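ORF131 protein (Ralstonia metallidurans, PDB 2WTP) binds copper and probably takes part in heavy-metal resistance, changing conformation when the metal is taken up. Local coordinates at residues V98-V103 against Y121-D126; F83-K88 against D111-A116; Q59-I64 against S77-A82. All coordinates share one frame; numbering follows the deposited sequence.

Interaction 1: V98-V103 against Y121-D126. With MG (magnesium ion), chain F; CU (copper (II) ion), chain O.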
ATOM      1  N   VAL A  98     -15.032 -10.253  -2.579  1.00  9.86           N
ATOM      2  CA  VAL A  98     -15.991 -10.453  -1.492  1.00 12.78           C
ATOM      3  C   VAL A  98     -15.348 -10.504  -0.088  1.00 12.33           C
ATOM      4  O   VAL A  98     -15.954 -10.165   0.890  1.00 14.53           O
ATOM      5  CB  VAL A  98     -16.816 -11.749  -1.823  1.00 15.45           C
ATOM      6  CG1 VAL A  98     -15.895 -13.037  -1.718  1.00 14.76           C
ATOM      7  CG2 VAL A  98     -18.044 -11.809  -0.942  1.00 19.01           C
ATOM      8  N   ARG A  99     -14.086 -10.950  -0.081  1.00 11.21           N
ATOM      9  CA  ARG A  99     -13.301 -10.992   1.131  1.00 10.74           C
ATOM     10  C   ARG A  99     -11.906 -10.547   0.778  1.00  9.75           C
ATOM     11  O   ARG A  99     -11.484 -10.565  -0.405  1.00  9.61           O
ATOM     12  CB  ARG A  99     -13.247 -12.395   1.758  1.00 14.41           C
ATOM     13  CG  ARG A  99     -12.696 -13.376   0.901  1.00 17.05           C
ATOM     14  CD  ARG A  99     -12.704 -14.816   1.574  1.00 25.44           C
ATOM     15  NE  ARG A  99     -14.051 -15.318   1.849  1.00 41.83           N
ATOM     16  CZ  ARG A  99     -14.786 -16.000   0.966  1.00 51.30           C
ATOM     17  NH1 ARG A  99     -14.308 -16.251  -0.246  1.00 50.36           N
ATOM     18  NH2 ARG A  99     -16.006 -16.407   1.277  1.00 56.98           N
ATOM     19  N   ASP A 100     -11.132 -10.178   1.800  1.00  9.29           N
ATOM     20  CA  ASP A 100      -9.718  -9.833   1.537  1.00  8.54           C
ATOM     21  C   ASP A 100      -8.988 -10.980   0.854  1.00  8.43           C
ATOM     22  O   ASP A 100      -9.266 -12.209   1.187  1.00 10.59           O
ATOM     23  CB  ASP A 100      -8.950  -9.588   2.846  1.00 12.50           C
ATOM     24  CG  ASP A 100      -9.432  -8.407   3.611  1.00 13.38           C
ATOM     25  OD1 ASP A 100     -10.398  -7.668   3.274  1.00 11.27           O
ATOM     26  OD2 ASP A 100      -8.774  -8.064   4.616  1.00 16.49           O
ATOM     27  N   THR A 101      -8.135 -10.661  -0.112  1.00  8.21           N
ATOM     28  CA  THR A 101      -7.418 -11.723  -0.791  1.00  8.58           C
ATOM     29  C   THR A 101      -6.099 -11.166  -1.289  1.00 11.39           C
ATOM     30  O   THR A 101      -5.939  -9.946  -1.360  1.00 13.64           O
ATOM     31  CB  THR A 101      -8.316 -12.248  -1.920  1.00 10.41           C
ATOM     32  OG1 THR A 101      -7.750 -13.375  -2.553  1.00 11.49           O
ATOM     33  CG2 THR A 101      -8.488 -11.220  -3.052  1.00 13.66           C
ATOM     34  N   SER A 102      -5.169 -11.985  -1.624  1.00  8.50           N
ATOM     35  CA  SER A 102      -3.963 -11.508  -2.207  1.00  8.45           C
ATOM     36  C   SER A 102      -3.574 -12.197  -3.497  1.00  8.28           C
ATOM     37  O   SER A 102      -4.084 -13.307  -3.820  1.00  8.21           O
ATOM     38  CB  SER A 102      -2.787 -11.656  -1.214  1.00  8.80           C
ATOM     39  OG  SER A 102      -2.344 -13.028  -1.062  1.00  9.72           O
ATOM     40  N   VAL A 103      -2.697 -11.543  -4.278  1.00  8.16           N
ATOM     41  CA  VAL A 103      -2.192 -12.157  -5.509  1.00  8.01           C
ATOM     42  C   VAL A 103      -0.767 -11.754  -5.727  1.00  8.38           C
ATOM     43  O   VAL A 103      -0.390 -10.627  -5.339  1.00  8.38           O
ATOM     44  CB  VAL A 103      -3.144 -11.781  -6.713  1.00  9.15           C
ATOM     45  CG1 VAL A 103      -3.175 -10.280  -6.968  1.00 10.05           C
ATOM     46  CG2 VAL A 103      -2.707 -12.561  -7.990  1.00 10.07           C
ATOM     47  N   TYR A 121      -2.073  -7.228  -1.432  1.00  8.82           N
ATOM     48  CA  TYR A 121      -3.180  -7.552  -0.527  1.00  8.64           C
ATOM     49  C   TYR A 121      -4.352  -6.678  -0.943  1.00  8.89           C
ATOM     50  O   TYR A 121      -4.246  -5.445  -0.826  1.00  9.31           O
ATOM     51  CB  TYR A 121      -2.691  -7.223   0.894  1.00  9.63           C
ATOM     52  CG  TYR A 121      -3.643  -7.729   1.932  1.00  9.74           C
ATOM     53  CD1 TYR A 121      -3.303  -8.822   2.718  1.00  9.43           C
ATOM     54  CD2 TYR A 121      -4.872  -7.079   2.150  1.00 11.33           C
ATOM     55  CE1 TYR A 121      -4.190  -9.298   3.663  1.00 12.35           C
ATOM     56  CE2 TYR A 121      -5.799  -7.560   3.175  1.00 11.24           C
ATOM     57  CZ  TYR A 121      -5.386  -8.709   3.860  1.00  9.89           C
ATOM     58  OH  TYR A 121      -6.249  -9.158   4.847  1.00 14.42           O
ATOM     59  N   ILE A 122      -5.455  -7.265  -1.333  1.00  8.48           N
ATOM     60  CA  ILE A 122      -6.630  -6.554  -1.877  1.00  9.39           C
ATOM     61  C   ILE A 122      -7.722  -6.568  -0.799  1.00  8.90           C
ATOM     62  O   ILE A 122      -8.186  -7.618  -0.354  1.00  9.50           O
ATOM     63  CB  ILE A 122      -7.190  -7.225  -3.191  1.00  7.46           C
ATOM     64  CG1 ILE A 122      -6.062  -7.312  -4.239  1.00  7.22           C
ATOM     65  CG2 ILE A 122      -8.310  -6.304  -3.640  1.00  8.11           C
ATOM     66  CD1 ILE A 122      -6.355  -8.388  -5.350  1.00  8.67           C
ATOM     67  N   ASP A 123      -8.084  -5.397  -0.278  1.00  9.05           N
ATOM     68  CA  ASP A 123      -9.126  -5.315   0.722  1.00  9.59           C
ATOM     69  C   ASP A 123     -10.496  -5.560   0.096  1.00  8.58           C
ATOM     70  O   ASP A 123     -10.752  -5.277  -1.069  1.00  9.56           O
ATOM     71  CB  ASP A 123      -9.101  -3.888   1.226  1.00 11.72           C
ATOM     72  CG  ASP A 123     -10.049  -3.615   2.348  1.00 18.29           C
ATOM     73  OD1 ASP A 123     -10.135  -4.430   3.262  1.00 16.19           O
ATOM     74  OD2 ASP A 123     -10.600  -2.523   2.360  1.00 19.08           O
ATOM     75  N   ARG A 124     -11.380  -6.145   0.898  1.00  9.07           N
ATOM     76  CA  ARG A 124     -12.777  -6.486   0.567  0.50  8.69           C
ATOM     77  C   ARG A 124     -13.491  -5.281   0.015  1.00  9.44           C
ATOM     78  O   ARG A 124     -13.300  -4.143   0.487  1.00  9.87           O
ATOM     79  CB  ARG A 124     -13.416  -7.015   1.866  0.50 12.87           C
ATOM     80  CG  ARG A 124     -14.890  -7.193   1.856  0.50 28.36           C
ATOM     81  CD  ARG A 124     -15.293  -7.954   3.105  0.50 25.59           C
ATOM     82  NE  ARG A 124     -16.646  -7.620   3.525  0.50 49.46           N
ATOM     83  CZ  ARG A 124     -17.624  -7.342   2.677  0.50 48.68           C
ATOM     84  NH1 ARG A 124     -17.387  -7.392   1.365  0.50 41.54           N
ATOM     85  NH2 ARG A 124     -18.837  -7.045   3.133  0.50 42.53           N
ATOM     86  N   SER A 125     -14.408  -5.510  -0.944  1.00  9.86           N
ATOM     87  CA  SER A 125     -15.259  -4.474  -1.487  1.00 10.69           C
ATOM     88  C   SER A 125     -16.432  -4.035  -0.635  1.00 10.64           C
ATOM     89  O   SER A 125     -17.084  -4.852  -0.029  1.00 15.43           O
ATOM     90  CB  SER A 125     -15.763  -5.086  -2.800  1.00 10.51           C
ATOM     91  OG  SER A 125     -16.700  -4.150  -3.369  1.00 10.95           O
ATOM     92  N   ASP A 126     -16.687  -2.738  -0.653  1.00 14.71           N
ATOM     93  CA  ASP A 126     -17.911  -2.245  -0.042  1.00 18.00           C
ATOM     94  C   ASP A 126     -19.175  -2.476  -0.831  1.00 16.18           C
ATOM     95  O   ASP A 126     -20.253  -2.156  -0.342  1.00 17.96           O
ATOM     96  CB  ASP A 126     -17.782  -0.752   0.310  1.00 21.36           C
ATOM     97  CG  ASP A 126     -17.675   0.189  -0.908  1.00 31.83           C
ATOM     98  OD1 ASP A 126     -17.672   1.417  -0.636  1.00 45.71           O
ATOM     99  OD2 ASP A 126     -17.616  -0.208  -2.088  1.00 30.34           O
TER
HETATM  100 MG    MG F1110     -10.114  -4.514   5.405  0.70 15.21          MG
HETATM  101 CU    CU O1108     -11.818  -2.108   4.011  0.65 13.32          CU
HETATM  102  O   HOH W   1     -11.231  -6.197   5.292  0.85 18.86           O
HETATM  103  O   HOH W   2      -8.366  -5.460   5.206  0.85 16.82           O
HETATM  104  O   HOH W   3      -9.433  -6.797   6.303  0.85 22.44           O
HETATM  105  O   HOH W   4     -11.946  -3.606   6.266  1.00 29.81           O
HETATM  106  O   HOH W   5      -9.541  -4.468   7.541  0.85 26.14           O

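Interaction 2: F83-K88 against D111-A116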
ATOM      1  N   PHE A  83       2.282   0.558 -11.302  1.00  9.19           N
ATOM      2  CA  PHE A  83       3.477   0.020 -10.675  1.00  9.49           C
ATOM      3  C   PHE A  83       4.666   0.331 -11.554  1.00 10.52           C
ATOM      4  O   PHE A  83       4.593   0.153 -12.786  1.00 13.16           O
ATOM      5  CB  PHE A  83       3.325  -1.496 -10.561  1.00  9.31           C
ATOM      6  CG  PHE A  83       2.231  -1.934  -9.583  1.00  9.82           C
ATOM      7  CD1 PHE A  83       2.509  -2.122  -8.243  1.00  8.77           C
ATOM      8  CD2 PHE A  83       0.890  -2.049 -10.025  1.00  9.88           C
ATOM      9  CE1 PHE A  83       1.470  -2.554  -7.351  1.00  8.20           C
ATOM     10  CE2 PHE A  83      -0.125  -2.430  -9.171  1.00  8.86           C
ATOM     11  CZ  PHE A  83       0.164  -2.669  -7.807  1.00  9.89           C
ATOM     12  N   ARG A  84       5.722   0.786 -10.942  1.00 10.23           N
ATOM     13  CA  ARG A  84       6.915   1.284 -11.663  0.60 10.74           C
ATOM     14  C   ARG A  84       8.133   0.433 -11.355  1.00 12.04           C
ATOM     15  O   ARG A  84       8.415   0.188 -10.186  1.00 14.21           O
ATOM     16  CB  ARG A  84       7.155   2.753 -11.228  0.60 15.78           C
ATOM     17  CG  ARG A  84       8.583   3.330 -11.527  0.60 20.55           C
ATOM     18  CD  ARG A  84       8.682   4.986 -11.478  0.60 25.24           C
ATOM     19  NE  ARG A  84       9.260   5.466 -12.794  0.60 19.22           N
ATOM     20  CZ  ARG A  84       8.587   6.069 -13.746  0.60 25.11           C
ATOM     21  NH1 ARG A  84       7.351   6.453 -13.512  0.60 26.04           N
ATOM     22  NH2 ARG A  84       9.145   6.358 -14.923  0.60 29.08           N
ATOM     23  N   ALA A  85       8.858   0.044 -12.406  1.00 10.85           N
ATOM     24  CA  ALA A  85      10.217  -0.503 -12.246  1.00 12.07           C
ATOM     25  C   ALA A  85      11.100   0.312 -13.173  1.00 11.96           C
ATOM     26  O   ALA A  85      10.927   0.282 -14.378  1.00 15.47           O
ATOM     27  CB  ALA A  85      10.223  -1.986 -12.700  1.00 16.53           C
ATOM     28  N   GLY A  86      11.992   1.100 -12.585  1.00 16.97           N
ATOM     29  CA  GLY A  86      12.741   2.092 -13.384  1.00 17.46           C
ATOM     30  C   GLY A  86      11.818   3.100 -14.056  1.00 15.89           C
ATOM     31  O   GLY A  86      11.032   3.763 -13.383  1.00 22.53           O
ATOM     32  N   GLU A  87      11.764   3.128 -15.379  1.00 19.97           N
ATOM     33  CA  GLU A  87      10.794   3.985 -16.025  1.00 21.03           C
ATOM     34  C   GLU A  87       9.743   3.178 -16.715  1.00 23.53           C
ATOM     35  O   GLU A  87       8.873   3.738 -17.387  1.00 25.61           O
ATOM     36  CB  GLU A  87      11.497   4.961 -17.030  1.00 25.53           C
ATOM     37  CG  GLU A  87      12.634   5.768 -16.355  1.00 23.38           C
ATOM     38  CD  GLU A  87      12.161   6.644 -15.181  1.00 20.03           C
ATOM     39  OE1 GLU A  87      10.982   7.101 -15.281  1.00 33.07           O
ATOM     40  OE2 GLU A  87      12.884   6.805 -14.181  1.00 31.79           O
ATOM     41  N   LYS A  88       9.734   1.867 -16.500  1.00 17.99           N
ATOM     42  CA  LYS A  88       8.628   1.080 -17.045  1.00 15.61           C
ATOM     43  C   LYS A  88       7.450   1.111 -16.033  1.00 16.38           C
ATOM     44  O   LYS A  88       7.651   0.869 -14.843  1.00 13.06           O
ATOM     45  CB  LYS A  88       8.976  -0.344 -17.252  1.00 19.46           C
ATOM     46  CG  LYS A  88       7.962  -1.065 -18.046  1.00 30.42           C
ATOM     47  CD  LYS A  88       8.440  -2.454 -18.241  1.00 31.85           C
ATOM     48  CE  LYS A  88       7.663  -3.230 -19.325  1.00 43.96           C
ATOM     49  NZ  LYS A  88       6.401  -2.588 -19.710  1.00 40.50           N
ATOM     50  N   ASP A 111       5.670  -8.736 -17.281  1.00 15.36           N
ATOM     51  CA  ASP A 111       6.680  -7.982 -18.005  1.00 20.85           C
ATOM     52  C   ASP A 111       7.239  -6.812 -17.237  1.00 22.27           C
ATOM     53  O   ASP A 111       8.087  -6.060 -17.768  1.00 24.86           O
ATOM     54  CB  ASP A 111       6.106  -7.520 -19.354  1.00 26.02           C
ATOM     55  CG  ASP A 111       5.898  -8.698 -20.318  1.00 43.43           C
ATOM     56  OD1 ASP A 111       6.595  -9.765 -20.165  1.00 47.39           O
ATOM     57  OD2 ASP A 111       5.026  -8.566 -21.226  1.00 58.23           O
ATOM     58  N   LEU A 112       6.807  -6.606 -15.990  1.00 14.21           N
ATOM     59  CA  LEU A 112       7.389  -5.562 -15.147  1.00 15.10           C
ATOM     60  C   LEU A 112       8.497  -6.173 -14.348  1.00 16.49           C
ATOM     61  O   LEU A 112       8.286  -7.012 -13.478  1.00 15.23           O
ATOM     62  CB  LEU A 112       6.316  -4.992 -14.233  1.00 13.20           C
ATOM     63  CG  LEU A 112       6.829  -3.822 -13.482  1.00 13.83           C
ATOM     64  CD1 LEU A 112       6.943  -2.597 -14.443  1.00 16.51           C
ATOM     65  CD2 LEU A 112       5.802  -3.576 -12.429  1.00 18.36           C
ATOM     66  N   PRO A 113       9.742  -5.809 -14.641  1.00 15.55           N
ATOM     67  CA  PRO A 113      10.830  -6.521 -13.970  1.00 15.38           C
ATOM     68  C   PRO A 113      10.820  -6.340 -12.458  1.00 15.98           C
ATOM     69  O   PRO A 113      10.582  -5.253 -11.961  1.00 18.25           O
ATOM     70  CB  PRO A 113      12.127  -5.872 -14.588  1.00 18.55           C
ATOM     71  CG  PRO A 113      11.633  -5.441 -15.891  1.00 19.30           C
ATOM     72  CD  PRO A 113      10.219  -4.875 -15.696  1.00 14.18           C
ATOM     73  N   GLY A 114      11.041  -7.426 -11.699  1.00 15.98           N
ATOM     74  CA  GLY A 114      11.041  -7.373 -10.240  1.00 16.73           C
ATOM     75  C   GLY A 114       9.676  -7.563  -9.595  1.00 13.35           C
ATOM     76  O   GLY A 114       9.549  -7.526  -8.357  1.00 16.97           O
ATOM     77  N   SER A 115       8.639  -7.708 -10.420  1.00 13.67           N
ATOM     78  CA  SER A 115       7.275  -7.861  -9.884  1.00 15.39           C
ATOM     79  C   SER A 115       7.061  -9.213  -9.203  1.00 13.36           C
ATOM     80  O   SER A 115       6.286  -9.304  -8.245  1.00 10.47           O
ATOM     81  CB  SER A 115       6.247  -7.716 -11.010  1.00 11.17           C
ATOM     82  OG  SER A 115       6.456  -8.703 -11.997  1.00 13.68           O
ATOM     83  N   ALA A 116       7.742 -10.293  -9.635  1.00 13.02           N
ATOM     84  CA  ALA A 116       7.442 -11.586  -9.055  1.00 12.01           C
ATOM     85  C   ALA A 116       7.914 -11.677  -7.590  1.00 12.54           C
ATOM     86  O   ALA A 116       9.093 -11.299  -7.273  1.00 17.32           O
ATOM     87  CB  ALA A 116       8.162 -12.684  -9.846  1.00 12.60           C
TER

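Interaction 3: Q59-I64 against S77-A82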
ATOM      1  N   GLN A  59      -5.202   6.669 -15.621  1.00  8.62           N
ATOM      2  CA  GLN A  59      -6.323   6.511 -14.699  1.00  7.89           C
ATOM      3  C   GLN A  59      -5.882   6.089 -13.287  1.00  7.74           C
ATOM      4  O   GLN A  59      -6.737   5.897 -12.446  1.00 10.34           O
ATOM      5  CB  GLN A  59      -7.310   5.477 -15.302  1.00 10.04           C
ATOM      6  CG  GLN A  59      -8.063   6.128 -16.494  1.00  9.70           C
ATOM      7  CD  GLN A  59      -8.986   7.259 -16.095  1.00  8.98           C
ATOM      8  OE1 GLN A  59      -9.832   7.052 -15.215  1.00 11.58           O
ATOM      9  NE2 GLN A  59      -8.852   8.406 -16.744  1.00 11.64           N
ATOM     10  N   ALA A  60      -4.582   5.913 -13.103  1.00  8.10           N
ATOM     11  CA  ALA A  60      -4.141   5.458 -11.776  1.00  7.96           C
ATOM     12  C   ALA A  60      -4.123   6.601 -10.789  1.00  9.49           C
ATOM     13  O   ALA A  60      -3.742   7.727 -11.105  1.00  9.44           O
ATOM     14  CB  ALA A  60      -2.714   4.887 -11.933  1.00  9.35           C
ATOM     15  N   SER A  61      -4.423   6.257  -9.528  1.00  8.76           N
ATOM     16  CA  SER A  61      -4.478   7.266  -8.473  1.00  8.25           C
ATOM     17  C   SER A  61      -3.140   7.354  -7.739  1.00  8.44           C
ATOM     18  O   SER A  61      -2.936   8.275  -6.953  1.00  8.55           O
ATOM     19  CB  SER A  61      -5.549   6.979  -7.429  1.00  8.73           C
ATOM     20  OG  SER A  61      -5.586   5.646  -7.066  1.00 10.81           O
ATOM     21  N   ARG A  62      -2.208   6.432  -7.961  1.00  8.22           N
ATOM     22  CA  ARG A  62      -0.841   6.528  -7.411  1.00  8.60           C
ATOM     23  C   ARG A  62       0.104   5.628  -8.228  1.00  8.66           C
ATOM     24  O   ARG A  62      -0.414   4.749  -8.939  1.00  8.52           O
ATOM     25  CB  ARG A  62      -0.759   6.158  -5.948  1.00  8.60           C
ATOM     26  CG  ARG A  62      -1.256   4.714  -5.680  1.00  8.61           C
ATOM     27  CD  ARG A  62      -0.979   4.255  -4.186  1.00 10.18           C
ATOM     28  NE  ARG A  62      -1.802   3.082  -3.899  1.00  9.59           N
ATOM     29  CZ  ARG A  62      -1.537   2.261  -2.908  1.00 10.20           C
ATOM     30  NH1 ARG A  62      -0.428   2.366  -2.221  1.00  9.71           N
ATOM     31  NH2 ARG A  62      -2.427   1.315  -2.651  1.00 10.79           N
ATOM     32  N   ILE A  63       1.395   5.841  -8.090  1.00  9.04           N
ATOM     33  CA  ILE A  63       2.395   4.956  -8.752  1.00  9.28           C
ATOM     34  C   ILE A  63       3.204   4.376  -7.608  1.00 10.91           C
ATOM     35  O   ILE A  63       3.754   5.121  -6.710  1.00 11.79           O
ATOM     36  CB  ILE A  63       3.328   5.789  -9.627  1.00  9.73           C
ATOM     37  CG1 ILE A  63       2.559   6.391 -10.745  1.00 12.78           C
ATOM     38  CG2 ILE A  63       4.393   4.899 -10.239  1.00 13.31           C
ATOM     39  CD1 ILE A  63       3.367   7.432 -11.576  1.00 19.54           C
ATOM     40  N   ILE A  64       3.263   3.026  -7.552  1.00 11.69           N
ATOM     41  CA  ILE A  64       4.021   2.341  -6.471  1.00 12.17           C
ATOM     42  C   ILE A  64       5.343   1.894  -7.131  1.00  9.98           C
ATOM     43  O   ILE A  64       5.354   1.209  -8.155  1.00 12.23           O
ATOM     44  CB  ILE A  64       3.236   1.102  -6.003  1.00 10.43           C
ATOM     45  CG1 ILE A  64       1.983   1.556  -5.243  1.00 10.16           C
ATOM     46  CG2 ILE A  64       4.112   0.297  -5.006  1.00 16.00           C
ATOM     47  CD1 ILE A  64       1.122   0.411  -4.782  1.00 16.07           C
ATOM     48  N   SER A  77     -10.170  -2.910  -3.221  1.00  8.06           N
ATOM     49  CA  SER A  77     -11.027  -3.391  -4.361  0.80  8.02           C
ATOM     50  C   SER A  77     -11.358  -2.187  -5.237  1.00  7.38           C
ATOM     51  O   SER A  77     -11.789  -1.123  -4.748  1.00  9.09           O
ATOM     52  CB  SER A  77     -12.322  -3.923  -3.807  0.80  7.76           C
ATOM     53  OG  SER A  77     -12.198  -5.260  -3.320  0.80  9.14           O
ATOM     54  N   GLY A  78     -11.246  -2.336  -6.557  1.00  7.37           N
ATOM     55  CA  GLY A  78     -11.581  -1.250  -7.468  1.00  9.55           C
ATOM     56  C   GLY A  78     -10.529  -0.197  -7.681  1.00  8.02           C
ATOM     57  O   GLY A  78     -10.697   0.681  -8.491  1.00 11.83           O
ATOM     58  N   GLU A  79      -9.466  -0.241  -6.873  1.00  7.31           N
ATOM     59  CA  GLU A  79      -8.430   0.825  -7.053  1.00  7.26           C
ATOM     60  C   GLU A  79      -7.645   0.656  -8.318  1.00  7.03           C
ATOM     61  O   GLU A  79      -7.379  -0.534  -8.723  1.00  7.42           O
ATOM     62  CB  GLU A  79      -7.477   0.715  -5.861  1.00  8.67           C
ATOM     63  CG  GLU A  79      -6.498   1.944  -5.643  1.00  9.68           C
ATOM     64  CD  GLU A  79      -5.529   1.791  -4.431  1.00 12.59           C
ATOM     65  OE1 GLU A  79      -5.641   0.855  -3.684  1.00 12.94           O
ATOM     66  OE2 GLU A  79      -4.620   2.650  -4.334  1.00 14.27           O
ATOM     67  N   THR A  80      -7.265   1.737  -8.991  1.00  8.17           N
ATOM     68  CA  THR A  80      -6.429   1.659 -10.175  1.00  7.72           C
ATOM     69  C   THR A  80      -5.062   2.200  -9.751  1.00  8.51           C
ATOM     70  O   THR A  80      -4.913   3.329  -9.312  1.00  9.84           O
ATOM     71  CB  THR A  80      -6.951   2.487 -11.366  1.00 10.30           C
ATOM     72  OG1 THR A  80      -8.244   1.974 -11.721  1.00 10.80           O
ATOM     73  CG2 THR A  80      -6.011   2.321 -12.576  1.00 11.53           C
ATOM     74  N   VAL A  81      -4.055   1.334  -9.854  1.00  8.72           N
ATOM     75  CA  VAL A  81      -2.686   1.587  -9.316  1.00  9.02           C
ATOM     76  C   VAL A  81      -1.716   1.344 -10.404  1.00  8.54           C
ATOM     77  O   VAL A  81      -1.833   0.317 -11.154  1.00 10.86           O
ATOM     78  CB  VAL A  81      -2.385   0.586  -8.142  1.00 10.50           C
ATOM     79  CG1 VAL A  81      -1.010   0.857  -7.599  1.00 13.43           C
ATOM     80  CG2 VAL A  81      -3.424   0.764  -7.004  1.00 11.74           C
ATOM     81  N   ALA A  82      -0.736   2.219 -10.524  1.00  8.04           N
ATOM     82  CA  ALA A  82       0.356   1.967 -11.462  1.00 10.77           C
ATOM     83  C   ALA A  82       1.573   1.519 -10.707  1.00  9.45           C
ATOM     84  O   ALA A  82       1.783   1.902  -9.514  1.00 12.01           O
ATOM     85  CB  ALA A  82       0.659   3.286 -12.246  1.00 10.58           C
TER
HETATM   86  O   HOH W   6      -8.010   4.367  -7.909  1.00 11.97           O

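Interaction 1: V98-V103 against Y121-D126
D100 and Y121 meet across the end of an antiparallel strand pair, where strand 101-104 forms one edge of a three-stranded sheet beside strand 119-123. The aspartate lies at the edge of the tyrosine ring, its OD2 near the ring plane, and the carboxylate is turned 77° from that plane. Y121 OH donates to D100 OD2 over 2.8 Å, on the anti side of the carboxylate. The ring reaches this position because Y121 CG stands anti to its own backbone N (chi1 -170°). The other oxygen, D100 OD1, receives the backbone N of R124 at 3.0 Å, so that both carboxylate oxygens are tied to the opposite strand and its continuation. The R124 side chain runs extended past the V98 carbonyl, its CD and NH1 each 3.2 Å from V98 O. Next along the strands, T101 and I122 make the hydrogen-bonded pair, with I122 N to T101 O at 2.7 Å and T101 N to I122 O at 3.1 Å. On the face that carries T101 and I122, V103 CG1 touches I122 CD1, and Y51 packs against all three side chains.

D123 runs alongside D100, pointing the same way with the carboxylate planes 65° apart. Magnesium joins the two acids indirectly: it is bound by D123 OD1, and two of its waters donate to D100, one to each oxygen, placing D100 in the second shell of the magnesium. D123 also bridges to copper, a site shared with D123 of the second subunit; here D123 OD2 lies 2.1 Å from the copper ion.

Interaction 2: F83-K88 against D111-A116
The F83 ring is turned away from the 111-116 loop: its neighbours are L105, M109 and F94, with I64 and V66, while its CB rests on L112 CD2 at 3.7 Å. The puckered ring of P113 is crossed at about a right angle by the K88 side chain, K88 CD lying 3.9 Å from P113 CD.

L112 is the wedge of the contact. With its CG anti to the backbone N (chi1 -173°), the two methyls spread over the hairpin end of strands 80-85 and 88-94, where A85 to K88 form a type II' turn. CD2 goes to F83, whereas L112 CD1 sits 3.8 Å from A85 CB and 3.6 Å from K88 O. A85 CB also meets the backbone of the second turn, L112 to S115 (type II), at P113 O, 3.4 Å away. Further out, the K88 chain runs antiparallel alongside L112, its CG near CD1, and brings its CE to 3.3 Å from D111 O.

The two turns share no hydrogen bond; they meet by apolar packing around L112 and by carbon-carbonyl contacts. K88 CE, next to the ammonium, probably makes a weakly favourable electrostatic contact with D111 O.

Interaction 3: Q59-I64 against S77-A82
R62 and E79 form the charged centre of this contact. The NE-NH2 side of the guanidinium is turned to the acid, and both nitrogens donate to one oxygen: R62 NE lies 2.9 Å and R62 NH2 3.1 Å from E79 OE2. Both come to the syn side of that oxygen and from the same face of the carboxylate, whose plane is only 10° from that of the guanidinium although the two chains cross at about a right angle. R62 CG sits between the backbone N and the carbonyl carbon (chi1 59°), and the chain then runs extended to NE. I64 CD1 lies over one face of the guanidinium, toward its rim, and also packs on V81 CG1 at 3.6 Å.

A82 is straddled in parallel-strand fashion, its N donating to R62 O at 3.0 Å and its O receiving I64 N at 2.7 Å. Before the bridge the pattern shifts by a residue: S61 N, not R62 N, donates to T80 O at 3.0 Å. A60 CB rests 3.7 Å from A82 CB. A water links S61 OG to T80 N.

Beyond this shell, R62 NH2 also reaches N74 O and E79 OE1 accepts from D76 N, tying the salt bridge to strand 72-76 and its end. Y72 of the second subunit hydrogen-bonds to both E79 OE2 and S61 OG, so the pair belongs to the dimer interface as well. In the four-stranded mixed sheet, strand 63-65, outermost within this chain, runs parallel to strand 80-85, which is flanked on its other side by antiparallel strand 88-94.

Along the chain interaction 3 comes first; interactions 1 and 2 follow it, their segments alternating. Interactions 2 and 3 share strand 80-85 of the four-stranded sheet, with centres about 15 Å apart, and meet where R84 N lies 2.8 Å from I64 O, a probable hydrogen bond. Interaction 1 belongs to the three-stranded sheet, its centre also about 15 Å from that of interaction 3. The loop leading from strand 72-76 to strand 80-85 is held to the end of strand 119-123 by S77 OG, 2.7 Å from D123 O, a probable hydrogen bond. Interaction 3 thus touches both others, whereas interactions 1 and 2, their centres about 23 Å apart, do not touch; magnesium and one copper site lie at interaction 1.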